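Excinuclease ABC, subunit A. (Deinococcus radiodurans, PDB 2VF7) binds DNA and hydrolyses ATP as a zinc-containing UvrA-family ABC protein, probably taking part in the recognition of DNA damage for excision repair. Local coordinates at residues A[520-534]-A[795-809]. The protein carries 1 engineered substitution. Sequence-based numbering, arbitrary orientation.
Sequences FPLGVMTSVTGVSGS and VVAASDWVLDIGPGA. With ADP (adenosine-5'-diphosphate), chain D.
M525 and D800 open a parallel strand pairing that illustrates how a P-loop strand is held in its sheet. The D800 amide reaches the carbonyl oxygen of M525 (N to O 3.0 Å) in the carbonyl plane, while M525 N donates back to the anti lone pair of D800 OD2. OD1 accepts from H494 NE2 and the R497 amide, so with M525 N on OD2 at least three donors hold the carboxylate; an alanine here would probably leave M525 N and both outside donors without their carboxylate. Beyond it the strands 525-529 and 801-805 run parallel, their axes approaching to 4.7 Å, the amides of L803 and I805 bonding to the carbonyls of S527 and T529, and T529 N to L803 O.

The face of S527 and T529 carries two close pairs. S527 holds OG opposite its carbonyl carbon (chi1 -73°), which turns the hydroxyl to S799 OG in a short hydrogen bond of 2.5 Å; the T529 and V796 methyls meet tip to tip, CG2 to CG2, at a tight 3.5 Å.

On the face of T526, V528, W801 and L803 the packing is apolar. P521 CG makes an off-centre CH-pi contact with the five-membered ring of W801, approaching obliquely, T526 CG2 sits at the indole edge, and L803 CD2 comes within 3.6 Å of F520 CE2, the two side chains crossing at about a right angle.

At G530 the chain enters the Walker A loop, where G533 N donates to ADP O1B (2.8 Å) and V531 packs on A809. In the six-stranded sheet of this nucleotide-binding domain, 525-529 lies between 785-789 and 801-805; helix 536-551 covers the V528 face, and helix 766-781 touches M525 and V795.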
loop_
_atom_site.group_PDB
_atom_site.type_symbol
_atom_site.label_atom_id
_atom_site.label_comp_id
_atom_site.label_asym_id
_atom_site.label_seq_id
_atom_site.Cartn_x
_atom_site.Cartn_y
_atom_site.Cartn_z
ATOM N N PHE A 520 -9.794 -29.808 41.901
ATOM C CA PHE A 520 -8.396 -29.370 41.854
ATOM C C PHE A 520 -7.804 -29.422 43.264
ATOM O O PHE A 520 -8.328 -28.775 44.151
ATOM C CB PHE A 520 -8.267 -27.932 41.326
ATOM C CG PHE A 520 -8.906 -27.690 39.977
ATOM C CD1 PHE A 520 -10.208 -27.182 39.886
ATOM C CD2 PHE A 520 -8.187 -27.906 38.793
ATOM C CE1 PHE A 520 -10.799 -26.927 38.640
ATOM C CE2 PHE A 520 -8.766 -27.646 37.543
ATOM C CZ PHE A 520 -10.076 -27.165 37.467
ATOM N N PRO A 521 -6.694 -30.161 43.460
ATOM C CA PRO A 521 -6.030 -30.254 44.767
ATOM C C PRO A 521 -5.293 -28.965 45.110
ATOM O O PRO A 521 -4.864 -28.260 44.198
ATOM C CB PRO A 521 -5.017 -31.381 44.555
ATOM C CG PRO A 521 -4.684 -31.298 43.113
ATOM C CD PRO A 521 -5.977 -30.937 42.433
ATOM N N LEU A 522 -5.140 -28.663 46.402
ATOM C CA LEU A 522 -4.488 -27.415 46.832
ATOM C C LEU A 522 -3.101 -27.634 47.439
ATOM O O LEU A 522 -2.771 -28.732 47.880
ATOM C CB LEU A 522 -5.377 -26.599 47.790
ATOM C CG LEU A 522 -6.866 -26.418 47.451
ATOM C CD1 LEU A 522 -7.630 -25.851 48.635
ATOM C CD2 LEU A 522 -7.077 -25.557 46.199
ATOM N N GLY A 523 -2.296 -26.567 47.418
ATOM C CA GLY A 523 -0.919 -26.571 47.915
ATOM C C GLY A 523 -0.009 -27.427 47.072
ATOM O O GLY A 523 1.047 -27.862 47.527
ATOM N N VAL A 524 -0.440 -27.656 45.835
ATOM C CA VAL A 524 0.148 -28.628 44.907
ATOM C C VAL A 524 0.070 -28.036 43.500
ATOM O O VAL A 524 -0.698 -27.103 43.251
ATOM C CB VAL A 524 -0.628 -29.981 44.987
ATOM C CG1 VAL A 524 -0.198 -30.942 43.937
ATOM C CG2 VAL A 524 -0.429 -30.625 46.358
ATOM N N MET A 525 0.891 -28.557 42.593
ATOM C CA MET A 525 0.900 -28.120 41.201
ATOM C C MET A 525 0.219 -29.135 40.240
ATOM O O MET A 525 0.630 -30.297 40.162
ATOM C CB MET A 525 2.336 -27.770 40.789
ATOM C CG MET A 525 2.761 -28.328 39.470
ATOM S SD MET A 525 3.398 -27.071 38.380
ATOM C CE MET A 525 2.385 -27.383 36.919
ATOM N N THR A 526 -0.818 -28.662 39.532
ATOM C CA THR A 526 -1.611 -29.468 38.585
ATOM C C THR A 526 -1.442 -29.006 37.135
ATOM O O THR A 526 -1.453 -27.808 36.839
ATOM C CB THR A 526 -3.146 -29.436 38.912
ATOM O OG1 THR A 526 -3.370 -29.714 40.292
ATOM C CG2 THR A 526 -3.922 -30.473 38.087
ATOM N N SER A 527 -1.285 -29.983 36.241
ATOM C CA SER A 527 -1.281 -29.780 34.798
ATOM C C SER A 527 -2.618 -30.206 34.211
ATOM O O SER A 527 -3.087 -31.309 34.444
ATOM C CB SER A 527 -0.155 -30.600 34.155
ATOM O OG SER A 527 1.118 -30.037 34.432
ATOM N N VAL A 528 -3.231 -29.334 33.431
ATOM C CA VAL A 528 -4.464 -29.680 32.733
ATOM C C VAL A 528 -4.177 -29.929 31.243
ATOM O O VAL A 528 -3.966 -28.990 30.456
ATOM C CB VAL A 528 -5.527 -28.600 32.932
ATOM C CG1 VAL A 528 -6.790 -28.971 32.205
ATOM C CG2 VAL A 528 -5.794 -28.394 34.442
ATOM N N THR A 529 -4.194 -31.208 30.877
ATOM C CA THR A 529 -3.820 -31.664 29.556
ATOM C C THR A 529 -5.002 -32.170 28.704
ATOM O O THR A 529 -6.122 -32.295 29.186
ATOM C CB THR A 529 -2.713 -32.762 29.648
ATOM O OG1 THR A 529 -3.266 -33.958 30.193
ATOM C CG2 THR A 529 -1.575 -32.327 30.541
ATOM N N GLY A 530 -4.736 -32.473 27.435
ATOM C CA GLY A 530 -5.792 -32.828 26.488
ATOM C C GLY A 530 -5.554 -32.270 25.097
ATOM O O GLY A 530 -4.756 -31.337 24.916
ATOM N N VAL A 531 -6.242 -32.863 24.117
ATOM C CA VAL A 531 -6.234 -32.478 22.687
ATOM C C VAL A 531 -6.651 -31.002 22.471
ATOM O O VAL A 531 -7.333 -30.418 23.324
ATOM C CB VAL A 531 -7.163 -33.482 21.895
ATOM C CG1 VAL A 531 -8.043 -32.810 20.856
ATOM C CG2 VAL A 531 -6.363 -34.644 21.304
ATOM N N SER A 532 -6.230 -30.391 21.353
ATOM C CA SER A 532 -6.639 -29.022 21.034
ATOM C C SER A 532 -8.141 -29.011 20.810
ATOM O O SER A 532 -8.683 -29.893 20.143
ATOM C CB SER A 532 -5.939 -28.484 19.791
ATOM O OG SER A 532 -4.564 -28.822 19.781
ATOM N N GLY A 533 -8.811 -28.013 21.374
ATOM C CA GLY A 533 -10.267 -27.925 21.270
ATOM C C GLY A 533 -11.020 -28.834 22.227
ATOM O O GLY A 533 -12.240 -28.959 22.126
ATOM N N SER A 534 -10.286 -29.464 23.146
ATOM C CA SER A 534 -10.860 -30.296 24.217
ATOM C C SER A 534 -11.726 -29.505 25.175
ATOM O O SER A 534 -12.896 -29.827 25.352
ATOM C CB SER A 534 -9.755 -30.956 25.026
ATOM O OG SER A 534 -9.084 -31.916 24.245
ATOM N N VAL A 795 6.904 -30.941 31.127
ATOM C CA VAL A 795 6.375 -30.203 32.262
ATOM C C VAL A 795 5.310 -30.988 33.018
ATOM O O VAL A 795 5.235 -30.919 34.244
ATOM C CB VAL A 795 5.784 -28.850 31.795
ATOM C CG1 VAL A 795 4.929 -28.220 32.894
ATOM C CG2 VAL A 795 6.900 -27.909 31.391
ATOM N N VAL A 796 4.487 -31.718 32.278
ATOM C CA VAL A 796 3.430 -32.562 32.845
ATOM C C VAL A 796 4.012 -33.720 33.674
ATOM O O VAL A 796 3.400 -34.184 34.624
ATOM C CB VAL A 796 2.482 -33.062 31.725
ATOM C CG1 VAL A 796 1.393 -34.005 32.260
ATOM C CG2 VAL A 796 1.843 -31.876 31.040
ATOM N N ALA A 797 5.216 -34.146 33.315
ATOM C CA ALA A 797 5.925 -35.214 33.987
ATOM C C ALA A 797 6.497 -34.807 35.358
ATOM O O ALA A 797 6.852 -35.665 36.164
ATOM C CB ALA A 797 7.024 -35.741 33.079
ATOM N N ALA A 798 6.602 -33.507 35.620
ATOM C CA ALA A 798 7.069 -33.031 36.928
ATOM C C ALA A 798 5.984 -32.325 37.755
ATOM O O ALA A 798 6.282 -31.680 38.762
ATOM C CB ALA A 798 8.289 -32.151 36.772
ATOM N N SER A 799 4.723 -32.466 37.347
ATOM C CA SER A 799 3.590 -32.026 38.164
ATOM C C SER A 799 3.431 -32.931 39.376
ATOM O O SER A 799 4.147 -33.928 39.499
ATOM C CB SER A 799 2.315 -32.060 37.337
ATOM O OG SER A 799 2.469 -31.217 36.217
ATOM N N ASP A 800 2.503 -32.576 40.270
ATOM C CA ASP A 800 2.101 -33.435 41.405
ATOM C C ASP A 800 0.769 -34.153 41.151
ATOM O O ASP A 800 0.493 -35.192 41.761
ATOM C CB ASP A 800 1.995 -32.615 42.689
ATOM C CG ASP A 800 3.287 -31.909 43.045
ATOM O OD1 ASP A 800 4.258 -32.623 43.361
ATOM O OD2 ASP A 800 3.340 -30.655 43.014
ATOM N N TRP A 801 -0.044 -33.573 40.262
ATOM C CA TRP A 801 -1.354 -34.100 39.854
ATOM C C TRP A 801 -1.611 -33.760 38.369
ATOM O O TRP A 801 -0.937 -32.881 37.821
ATOM C CB TRP A 801 -2.444 -33.505 40.744
ATOM C CG TRP A 801 -3.772 -34.203 40.678
ATOM C CD1 TRP A 801 -4.857 -33.812 39.953
ATOM C CD2 TRP A 801 -4.158 -35.406 41.364
ATOM N NE1 TRP A 801 -5.888 -34.680 40.134
ATOM C CE2 TRP A 801 -5.497 -35.674 41.001
ATOM C CE3 TRP A 801 -3.507 -36.278 42.256
ATOM C CZ2 TRP A 801 -6.202 -36.792 41.489
ATOM C CZ3 TRP A 801 -4.212 -37.387 42.747
ATOM C CH2 TRP A 801 -5.540 -37.636 42.352
ATOM N N VAL A 802 -2.547 -34.461 37.717
ATOM C CA VAL A 802 -2.869 -34.242 36.286
ATOM C C VAL A 802 -4.359 -34.434 35.985
ATOM O O VAL A 802 -4.976 -35.381 36.462
ATOM C CB VAL A 802 -2.038 -35.160 35.317
ATOM C CG1 VAL A 802 -2.466 -34.956 33.867
ATOM C CG2 VAL A 802 -0.531 -34.926 35.453
ATOM N N LEU A 803 -4.921 -33.529 35.184
ATOM C CA LEU A 803 -6.311 -33.613 34.719
ATOM C C LEU A 803 -6.382 -33.729 33.194
ATOM O O LEU A 803 -6.160 -32.755 32.471
ATOM C CB LEU A 803 -7.111 -32.384 35.177
ATOM C CG LEU A 803 -7.969 -32.410 36.453
ATOM C CD1 LEU A 803 -7.152 -32.665 37.705
ATOM C CD2 LEU A 803 -8.681 -31.082 36.591
ATOM N N ASP A 804 -6.691 -34.919 32.706
ATOM C CA ASP A 804 -6.792 -35.137 31.270
ATOM C C ASP A 804 -8.215 -34.849 30.820
ATOM O O ASP A 804 -9.159 -35.461 31.299
ATOM C CB ASP A 804 -6.388 -36.566 30.900
ATOM C CG ASP A 804 -6.062 -36.712 29.441
ATOM O OD1 ASP A 804 -5.293 -35.881 28.931
ATOM O OD2 ASP A 804 -6.545 -37.659 28.791
ATOM N N ILE A 805 -8.360 -33.908 29.902
ATOM C CA ILE A 805 -9.665 -33.424 29.506
ATOM C C ILE A 805 -10.073 -33.960 28.149
ATOM O O ILE A 805 -9.246 -34.076 27.242
ATOM C CB ILE A 805 -9.721 -31.879 29.537
ATOM C CG1 ILE A 805 -9.582 -31.362 30.983
ATOM C CG2 ILE A 805 -10.997 -31.348 28.887
ATOM C CD1 ILE A 805 -10.526 -32.014 32.038
ATOM N N GLY A 806 -11.361 -34.313 28.068
ATOM C CA GLY A 806 -12.097 -34.729 26.855
ATOM C C GLY A 806 -11.366 -35.693 25.960
ATOM O O GLY A 806 -10.151 -35.539 25.772
ATOM N N PRO A 807 -12.085 -36.687 25.397
ATOM C CA PRO A 807 -11.473 -37.615 24.437
ATOM C C PRO A 807 -10.883 -36.857 23.248
ATOM O O PRO A 807 -9.666 -36.842 23.065
ATOM C CB PRO A 807 -12.645 -38.502 23.993
ATOM C CG PRO A 807 -13.635 -38.405 25.071
ATOM C CD PRO A 807 -13.499 -37.001 25.640
ATOM N N GLY A 808 -11.739 -36.197 22.475
ATOM C CA GLY A 808 -11.301 -35.440 21.309
ATOM C C GLY A 808 -11.574 -33.959 21.442
ATOM O O GLY A 808 -11.591 -33.413 22.540
ATOM N N ALA A 809 -11.787 -33.312 20.306
ATOM C CA ALA A 809 -12.043 -31.896 20.266
ATOM C C ALA A 809 -13.525 -31.632 20.091
ATOM O O ALA A 809 -14.248 -32.487 19.589
ATOM C CB ALA A 809 -11.269 -31.281 19.133
HETATM P PB ADP D . -8.544 -26.068 24.180
HETATM O O1B ADP D . -7.865 -25.891 22.846
HETATM O O2B ADP D . -8.302 -24.988 25.197
HETATM O O3B ADP D . -8.343 -27.463 24.706
HETATM P PA ADP D . -11.094 -24.681 24.218
HETATM O O1A ADP D . -10.977 -23.639 23.154
HETATM O O2A ADP D . -10.945 -24.319 25.661
HETATM O O3A ADP D . -10.135 -25.941 23.884
HETATM O "O5'" ADP D . -12.603 -25.238 24.060
HETATM C "C5'" ADP D . -12.959 -26.149 23.028
HETATM C "C4'" ADP D . -14.340 -25.889 22.449
HETATM O "O4'" ADP D . -14.881 -24.654 22.910
HETATM C "C3'" ADP D . -14.199 -25.754 20.944
HETATM O "O3'" ADP D . -15.313 -26.369 20.302
HETATM C "C2'" ADP D . -14.198 -24.257 20.702
HETATM O "O2'" ADP D . -14.622 -23.883 19.384
HETATM C "C1'" ADP D . -15.105 -23.753 21.809
HETATM N N9 ADP D . -14.763 -22.354 22.165
HETATM C C8 ADP D . -13.731 -21.964 22.948
HETATM N N7 ADP D . -13.690 -20.619 23.091
HETATM C C5 ADP D . -14.723 -20.128 22.369
HETATM C C6 ADP D . -15.269 -18.779 22.074
HETATM N N6 ADP D . -14.676 -17.676 22.594
HETATM N N1 ADP D . -16.365 -18.691 21.281
HETATM C C2 ADP D . -16.956 -19.786 20.749
HETATM N N3 ADP D . -16.515 -21.042 20.976
HETATM C C4 ADP D . -15.425 -21.274 21.762
HETATM O O HOH W 1 -7.543 -35.303 25.499
#